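Local atomic coordinates of putative N-acetylmuramoyl-L-alanine amidase (Enterococcus phage phiM1EF22, PDB entry 7D55), a protein that forms the tetrameric cell-binding domain of an enterococcal phage lysin and probably holds the enzyme on the bacterial cell wall. Residues Tyr2-Arg7 and Asp40-Ile45; Gly14-Glu17 and Trp23-Met26. All blocks are in the same frame, centred on the assembly; numbering follows the deposited sequence.

Interaction 1. Residues Tyr2-Arg7 and Asp40-Ile45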
ATOM      1  N   TYR A   2       8.205   5.259  -2.284  1.00 12.20           N
ATOM      2  CA  TYR A   2       7.722   6.519  -1.748  1.00 11.66           C
ATOM      3  C   TYR A   2       8.557   7.639  -2.338  1.00 12.36           C
ATOM      4  O   TYR A   2       9.737   7.456  -2.646  1.00 12.56           O
ATOM      5  CB  TYR A   2       7.891   6.549  -0.235  1.00 14.87           C
ATOM      6  CG  TYR A   2       7.105   5.478   0.470  1.00 15.59           C
ATOM      7  CD1 TYR A   2       5.805   5.714   0.896  1.00 20.09           C
ATOM      8  CD2 TYR A   2       7.661   4.220   0.698  1.00 24.64           C
ATOM      9  CE1 TYR A   2       5.077   4.731   1.529  1.00 22.74           C
ATOM     10  CE2 TYR A   2       6.938   3.229   1.333  1.00 28.94           C
ATOM     11  CZ  TYR A   2       5.646   3.491   1.746  1.00 48.55           C
ATOM     12  OH  TYR A   2       4.917   2.515   2.384  1.00 72.20           O
ATOM     13  N   CYS A   3       7.945   8.810  -2.479  1.00  9.39           N
ATOM     14  CA  CYS A   3       8.732   9.990  -2.795  1.00  9.87           C
ATOM     15  C   CYS A   3       7.909  11.226  -2.485  1.00  9.48           C
ATOM     16  O   CYS A   3       6.686  11.160  -2.338  1.00  9.17           O
ATOM     17  CB  CYS A   3       9.209  10.000  -4.252  1.00 12.00           C
ATOM     18  SG  CYS A   3       7.920  10.106  -5.504  1.00 13.48           S
ATOM     19  N   LEU A   4       8.611  12.347  -2.342  1.00  8.96           N
ATOM     20  CA  LEU A   4       8.017  13.674  -2.374  1.00  9.15           C
ATOM     21  C   LEU A   4       8.473  14.357  -3.652  1.00  8.69           C
ATOM     22  O   LEU A   4       9.580  14.111  -4.142  1.00  8.73           O
ATOM     23  CB  LEU A   4       8.483  14.512  -1.183  1.00  8.91           C
ATOM     24  CG  LEU A   4       7.989  14.027   0.185  1.00  9.99           C
ATOM     25  CD1 LEU A   4       8.841  14.599   1.321  1.00 10.30           C
ATOM     26  CD2 LEU A   4       6.522  14.403   0.353  1.00 10.97           C
ATOM     27  N   TYR A   5       7.618  15.218  -4.195  1.00  9.18           N
ATOM     28  CA  TYR A   5       7.968  15.961  -5.399  1.00  9.01           C
ATOM     29  C   TYR A   5       7.130  17.226  -5.430  1.00  8.62           C
ATOM     30  O   TYR A   5       6.202  17.399  -4.639  1.00  9.48           O
ATOM     31  CB  TYR A   5       7.766  15.125  -6.677  1.00  8.83           C
ATOM     32  CG  TYR A   5       6.329  14.739  -6.954  1.00  8.69           C
ATOM     33  CD1 TYR A   5       5.760  13.623  -6.353  1.00  9.33           C
ATOM     34  CD2 TYR A   5       5.544  15.485  -7.836  1.00  8.52           C
ATOM     35  CE1 TYR A   5       4.444  13.260  -6.615  1.00  9.18           C
ATOM     36  CE2 TYR A   5       4.223  15.123  -8.112  1.00  7.79           C
ATOM     37  CZ  TYR A   5       3.684  14.015  -7.495  1.00  8.84           C
ATOM     38  OH  TYR A   5       2.375  13.661  -7.749  1.00  9.75           O
ATOM     39  N   GLU A   6       7.462  18.114  -6.359  1.00  9.68           N
ATOM     40  CA  GLU A   6       6.687  19.329  -6.554  1.00  9.55           C
ATOM     41  C   GLU A   6       6.077  19.322  -7.947  1.00  9.70           C
ATOM     42  O   GLU A   6       6.676  18.800  -8.890  1.00 10.28           O
ATOM     43  CB  GLU A   6       7.582  20.556  -6.393  1.00 11.55           C
ATOM     44  CG  GLU A   6       8.023  20.773  -4.955  1.00 13.91           C
ATOM     45  CD  GLU A   6       9.056  21.872  -4.818  1.00 19.04           C
ATOM     46  OE1 GLU A   6      10.167  21.597  -4.334  1.00 24.80           O
ATOM     47  OE2 GLU A   6       8.765  23.012  -5.193  1.00 19.66           O
ATOM     48  N   ARG A   7       4.891  19.917  -8.081  1.00  9.31           N
ATOM     49  CA  ARG A   7       4.209  19.972  -9.367  1.00  8.57           C
ATOM     50  C   ARG A   7       3.297  21.194  -9.395  1.00  7.95           C
ATOM     51  O   ARG A   7       2.945  21.741  -8.335  1.00  8.70           O
ATOM     52  CB  ARG A   7       3.427  18.675  -9.645  1.00  8.43           C
ATOM     53  CG  ARG A   7       2.345  18.368  -8.628  1.00  9.06           C
ATOM     54  CD  ARG A   7       0.964  18.649  -9.199  1.00 11.25           C
ATOM     55  NE  ARG A   7       0.668  17.737 -10.301  1.00 12.44           N
ATOM     56  CZ  ARG A   7       0.349  18.103 -11.541  1.00 11.97           C
ATOM     57  NH1 ARG A   7       0.257  19.391 -11.871  1.00 11.98           N
ATOM     58  NH2 ARG A   7       0.110  17.165 -12.457  1.00 11.30           N
ATOM     59  N   ASP A  40       4.844  20.881   8.125  1.00 12.38           N
ATOM     60  CA  ASP A  40       4.951  19.805   9.096  1.00 12.67           C
ATOM     61  C   ASP A  40       4.378  18.490   8.589  1.00 12.15           C
ATOM     62  O   ASP A  40       4.708  17.435   9.145  1.00 12.71           O
ATOM     63  CB  ASP A  40       4.327  20.213  10.428  1.00 13.72           C
ATOM     64  CG  ASP A  40       5.217  21.151  11.223  1.00 16.06           C
ATOM     65  OD1 ASP A  40       6.377  21.385  10.805  1.00 17.35           O
ATOM     66  OD2 ASP A  40       4.756  21.658  12.264  1.00 17.92           O
ATOM     67  N   GLU A  41       3.535  18.528   7.551  1.00 11.77           N
ATOM     68  CA  GLU A  41       3.156  17.300   6.860  1.00 10.71           C
ATOM     69  C   GLU A  41       4.360  16.691   6.166  1.00 10.80           C
ATOM     70  O   GLU A  41       4.576  15.472   6.212  1.00 11.85           O
ATOM     71  CB  GLU A  41       2.059  17.578   5.834  1.00 12.82           C
ATOM     72  CG  GLU A  41       0.710  17.830   6.442  1.00 16.55           C
ATOM     73  CD  GLU A  41      -0.272  18.452   5.465  1.00 21.20           C
ATOM     74  OE1 GLU A  41      -1.181  19.168   5.935  1.00 22.53           O
ATOM     75  OE2 GLU A  41      -0.146  18.224   4.241  1.00 23.69           O
ATOM     76  N   MET A  42       5.141  17.527   5.481  1.00 10.80           N
ATOM     77  CA  MET A  42       6.367  17.048   4.865  1.00 10.81           C
ATOM     78  C   MET A  42       7.318  16.495   5.916  1.00 11.07           C
ATOM     79  O   MET A  42       7.906  15.420   5.732  1.00 13.02           O
ATOM     80  CB  MET A  42       7.022  18.192   4.085  1.00 11.84           C
ATOM     81  CG  MET A  42       8.000  17.750   3.035  1.00 29.53           C
ATOM     82  SD  MET A  42       8.456  19.121   1.957  1.00 20.78           S
ATOM     83  CE  MET A  42       9.861  18.426   1.091  1.00 32.68           C
ATOM     84  N   LYS A  43       7.449  17.198   7.044  1.00 11.03           N
ATOM     85  CA  LYS A  43       8.391  16.773   8.072  1.00 11.55           C
ATOM     86  C   LYS A  43       7.992  15.426   8.672  1.00 11.15           C
ATOM     87  O   LYS A  43       8.851  14.576   8.928  1.00 13.01           O
ATOM     88  CB  LYS A  43       8.492  17.841   9.161  1.00 14.52           C
ATOM     89  CG  LYS A  43       9.543  17.534  10.216  1.00 19.09           C
ATOM     90  CD  LYS A  43      10.943  17.697   9.643  1.00 24.36           C
ATOM     91  CE  LYS A  43      11.944  18.090  10.714  1.00 28.85           C
ATOM     92  NZ  LYS A  43      13.339  18.056  10.179  1.00 30.64           N
ATOM     93  N   VAL A  44       6.698  15.206   8.921  1.00 10.02           N
ATOM     94  CA  VAL A  44       6.296  13.940   9.526  1.00 11.26           C
ATOM     95  C   VAL A  44       6.534  12.783   8.558  1.00  9.55           C
ATOM     96  O   VAL A  44       6.933  11.689   8.969  1.00 10.01           O
ATOM     97  CB  VAL A  44       4.848  14.005  10.059  1.00 11.62           C
ATOM     98  CG1 VAL A  44       3.844  13.763   8.942  1.00 11.35           C
ATOM     99  CG2 VAL A  44       4.651  13.014  11.203  1.00 12.26           C
ATOM    100  N   ILE A  45       6.313  13.010   7.259  1.00  9.84           N
ATOM    101  CA  ILE A  45       6.609  11.986   6.256  1.00  9.71           C
ATOM    102  C   ILE A  45       8.096  11.654   6.270  1.00  9.83           C
ATOM    103  O   ILE A  45       8.492  10.479   6.259  1.00 11.02           O
ATOM    104  CB  ILE A  45       6.171  12.464   4.861  1.00 10.82           C
ATOM    105  CG1 ILE A  45       4.646  12.530   4.749  1.00 11.66           C
ATOM    106  CG2 ILE A  45       6.756  11.557   3.767  1.00 12.06           C
ATOM    107  CD1 ILE A  45       4.186  13.321   3.531  1.00 12.32           C
TER

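Interaction 2. Residues Gly14-Glu17 and Trp23-Met26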
ATOM      1  N   GLY A  14      -7.081  25.882  -6.911  1.00 14.36           N
ATOM      2  CA  GLY A  14      -6.637  24.683  -6.230  1.00 14.89           C
ATOM      3  C   GLY A  14      -6.594  23.431  -7.080  1.00 15.25           C
ATOM      4  O   GLY A  14      -6.417  22.336  -6.533  1.00 17.31           O
ATOM      5  N   VAL A  15      -6.754  23.553  -8.396  1.00 14.64           N
ATOM      6  CA  VAL A  15      -6.753  22.418  -9.313  1.00 14.56           C
ATOM      7  C   VAL A  15      -5.346  22.208  -9.840  1.00 13.40           C
ATOM      8  O   VAL A  15      -4.653  23.172 -10.202  1.00 13.28           O
ATOM      9  CB  VAL A  15      -7.739  22.661 -10.474  1.00 16.10           C
ATOM     10  CG1 VAL A  15      -7.689  21.509 -11.484  1.00 16.32           C
ATOM     11  CG2 VAL A  15      -9.139  22.855  -9.946  1.00 17.35           C
ATOM     12  N   LEU A  16      -4.925  20.945  -9.912  1.00 11.93           N
ATOM     13  CA  LEU A  16      -3.656  20.619 -10.554  1.00 11.18           C
ATOM     14  C   LEU A  16      -3.802  20.770 -12.061  1.00 12.50           C
ATOM     15  O   LEU A  16      -4.752  20.250 -12.657  1.00 13.94           O
ATOM     16  CB  LEU A  16      -3.258  19.188 -10.215  1.00 11.49           C
ATOM     17  CG  LEU A  16      -3.162  18.891  -8.719  1.00 11.47           C
ATOM     18  CD1 LEU A  16      -2.630  17.485  -8.508  1.00 11.04           C
ATOM     19  CD2 LEU A  16      -2.288  19.915  -7.995  1.00 11.43           C
ATOM     20  N   GLU A  17      -2.886  21.523 -12.670  1.00 12.61           N
ATOM     21  CA  GLU A  17      -2.913  21.820 -14.100  1.00 15.75           C
ATOM     22  C   GLU A  17      -1.476  21.858 -14.593  1.00 14.41           C
ATOM     23  O   GLU A  17      -0.567  22.176 -13.826  1.00 14.08           O
ATOM     24  CB  GLU A  17      -3.503  23.215 -14.377  1.00 22.29           C
ATOM     25  CG  GLU A  17      -4.785  23.536 -13.648  1.00 29.11           C
ATOM     26  CD  GLU A  17      -5.389  24.849 -14.094  1.00 33.60           C
ATOM     27  OE1 GLU A  17      -4.618  25.806 -14.323  1.00 35.39           O
ATOM     28  OE2 GLU A  17      -6.629  24.929 -14.196  1.00 36.25           O
ATOM     29  N   TRP A  23       3.225  26.204  -7.227  1.00  9.23           N
ATOM     30  CA  TRP A  23       3.723  24.845  -7.064  1.00  9.22           C
ATOM     31  C   TRP A  23       3.258  24.300  -5.729  1.00  9.11           C
ATOM     32  O   TRP A  23       3.102  25.052  -4.762  1.00 10.98           O
ATOM     33  CB  TRP A  23       5.270  24.803  -7.139  1.00  8.99           C
ATOM     34  CG  TRP A  23       5.741  25.194  -8.498  1.00 10.15           C
ATOM     35  CD1 TRP A  23       5.850  26.457  -8.996  1.00 11.40           C
ATOM     36  CD2 TRP A  23       6.109  24.309  -9.559  1.00 10.75           C
ATOM     37  NE1 TRP A  23       6.284  26.417 -10.305  1.00 12.52           N
ATOM     38  CE2 TRP A  23       6.447  25.105 -10.671  1.00 10.59           C
ATOM     39  CE3 TRP A  23       6.198  22.919  -9.677  1.00 10.71           C
ATOM     40  CZ2 TRP A  23       6.862  24.556 -11.881  1.00 10.98           C
ATOM     41  CZ3 TRP A  23       6.628  22.373 -10.886  1.00  9.80           C
ATOM     42  CH2 TRP A  23       6.942  23.192 -11.970  1.00  8.45           C
ATOM     43  N   THR A  24       3.024  22.987  -5.689  1.00  8.43           N
ATOM     44  CA  THR A  24       2.725  22.290  -4.451  1.00  9.01           C
ATOM     45  C   THR A  24       3.574  21.033  -4.333  1.00  8.53           C
ATOM     46  O   THR A  24       3.924  20.390  -5.328  1.00  9.07           O
ATOM     47  CB  THR A  24       1.251  21.895  -4.331  1.00 10.09           C
ATOM     48  OG1 THR A  24       1.019  21.311  -3.037  1.00 11.27           O
ATOM     49  CG2 THR A  24       0.861  20.895  -5.430  1.00 10.26           C
ATOM     50  N   VAL A  25       3.923  20.707  -3.091  1.00  8.79           N
ATOM     51  CA  VAL A  25       4.521  19.418  -2.791  1.00  8.37           C
ATOM     52  C   VAL A  25       3.438  18.356  -2.859  1.00  9.62           C
ATOM     53  O   VAL A  25       2.270  18.616  -2.540  1.00 10.70           O
ATOM     54  CB  VAL A  25       5.208  19.467  -1.413  1.00  8.69           C
ATOM     55  CG1 VAL A  25       5.818  18.124  -1.059  1.00  8.71           C
ATOM     56  CG2 VAL A  25       6.283  20.519  -1.425  1.00 10.13           C
ATOM     57  N   MET A  26       3.821  17.166  -3.312  1.00  9.67           N
ATOM     58  CA  MET A  26       2.967  15.990  -3.348  1.00  8.45           C
ATOM     59  C   MET A  26       3.733  14.824  -2.743  1.00  7.56           C
ATOM     60  O   MET A  26       4.970  14.789  -2.759  1.00  8.20           O
ATOM     61  CB  MET A  26       2.609  15.596  -4.790  1.00 11.58           C
ATOM     62  CG  MET A  26       1.906  16.679  -5.613  1.00 11.84           C
ATOM     63  SD  MET A  26       0.152  16.921  -5.253  1.00 15.63           S
ATOM     64  CE  MET A  26      -0.533  15.358  -5.808  1.00 14.11           C
TER

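Interaction 1. Residues Tyr2-Arg7 and Asp40-Ile45
Of residues 2-7, L4 alone touches the helical segment 40-45, and it does so with both of its methyl groups. Every contact is apolar. CD1 of L4 meets the flank of M42, lying 3.7 Å from M42 CG and 4.0 Å from M42 CE, so that the methyl is touched at both ends of the thioether and the two side chains cross obliquely. The extended shape of M42 beyond CG, which is itself anti to the backbone N (chi1 -160°), carries CE across to the leucine. The second branch serves the next turn of the helix: L4 CD2 stands 4.1 Å from I45 CD1. A small interface of 152 Å² is thus made by one forked side chain set against two helix residues three positions apart.

The pairing is an example of helix-on-sheet packing through apolar side chains; no hydrogen bond joins these two segments. F59 of the adjoining strand 59-60 touches both L4 and M42, and F27 of strand 22-28 lies against I45, as does V78 of the second subunit, which brings the core to a subunit boundary. C3 and Y5 turn away from helix 39-53 and meet L75 of helix 71-78.

Interaction 2. Residues Gly14-Glu17 and Trp23-Met26
L16 meets T24 and M26 through its two methyl branches, the loop 14-17 dropping this one side chain onto strand 22-28. CD1 of L16 and CE of M26 approach tip to tip, 4.0 Å apart. The other branch turns to the threonine, with L16 CD2 lying 4.2 Å from T24 CG2, and here the two side chains cross at about a right angle. T24 and M26, two residues apart, both direct their side chains toward the loop, and the leucine fork spans the pair.

The next shell explains how these methyls are presented. M26 is bent at both chi2 (-77°) and chi3 (-66°), which folds the thioether back and leaves its terminal methyl facing L16. In T24 the hydroxyl is anti to the backbone N, which leaves CG2 between that nitrogen and the carbonyl carbon, turned to the leucine. The rotation is supported by the hydroxyl's own bonds: OG1 donates to V25 O at 3.0 Å, from a position tilted 28° out of the carbonyl plane, and is also hydrogen-bonded to R35 NE. Further out, backbone hydrogen bonds of L16 with T85 and K87 tie the loop to the C-terminal tail, while the side chain of R7 touches both L16 and M26.

This is plain packing of the loop between strands 3-9 and 22-28 onto the second of them, with one leucine as the apolar link. Chemically, the threonine is divided in two: its hydroxyl is bonded within the sheet, while its methyl faces L16 in a contact of 92 Å² that has no hydrogen bond between the two segments.

Overall arrangement
Interactions 1 and 2 show how one small sheet can be packed in two places at once. Their centres lie 13 Å apart, and the antiparallel neighbours 3-9 and 22-28 connect them: Y5 O probably accepts a hydrogen bond from M26 N, and R7 O one from T24 N. In sequence, both segments of interaction 2 fall between the two halves of interaction 1, so the loop and the second strand come earlier in the chain than helix 39-53. Interaction 1 packs that helix on the sheet near residues of other subunits, whereas interaction 2, which no other chain of the assembly touches, packs a loop on the same sheet within one subunit. The paired strands thus link a contact near a subunit boundary to one inside a single subunit.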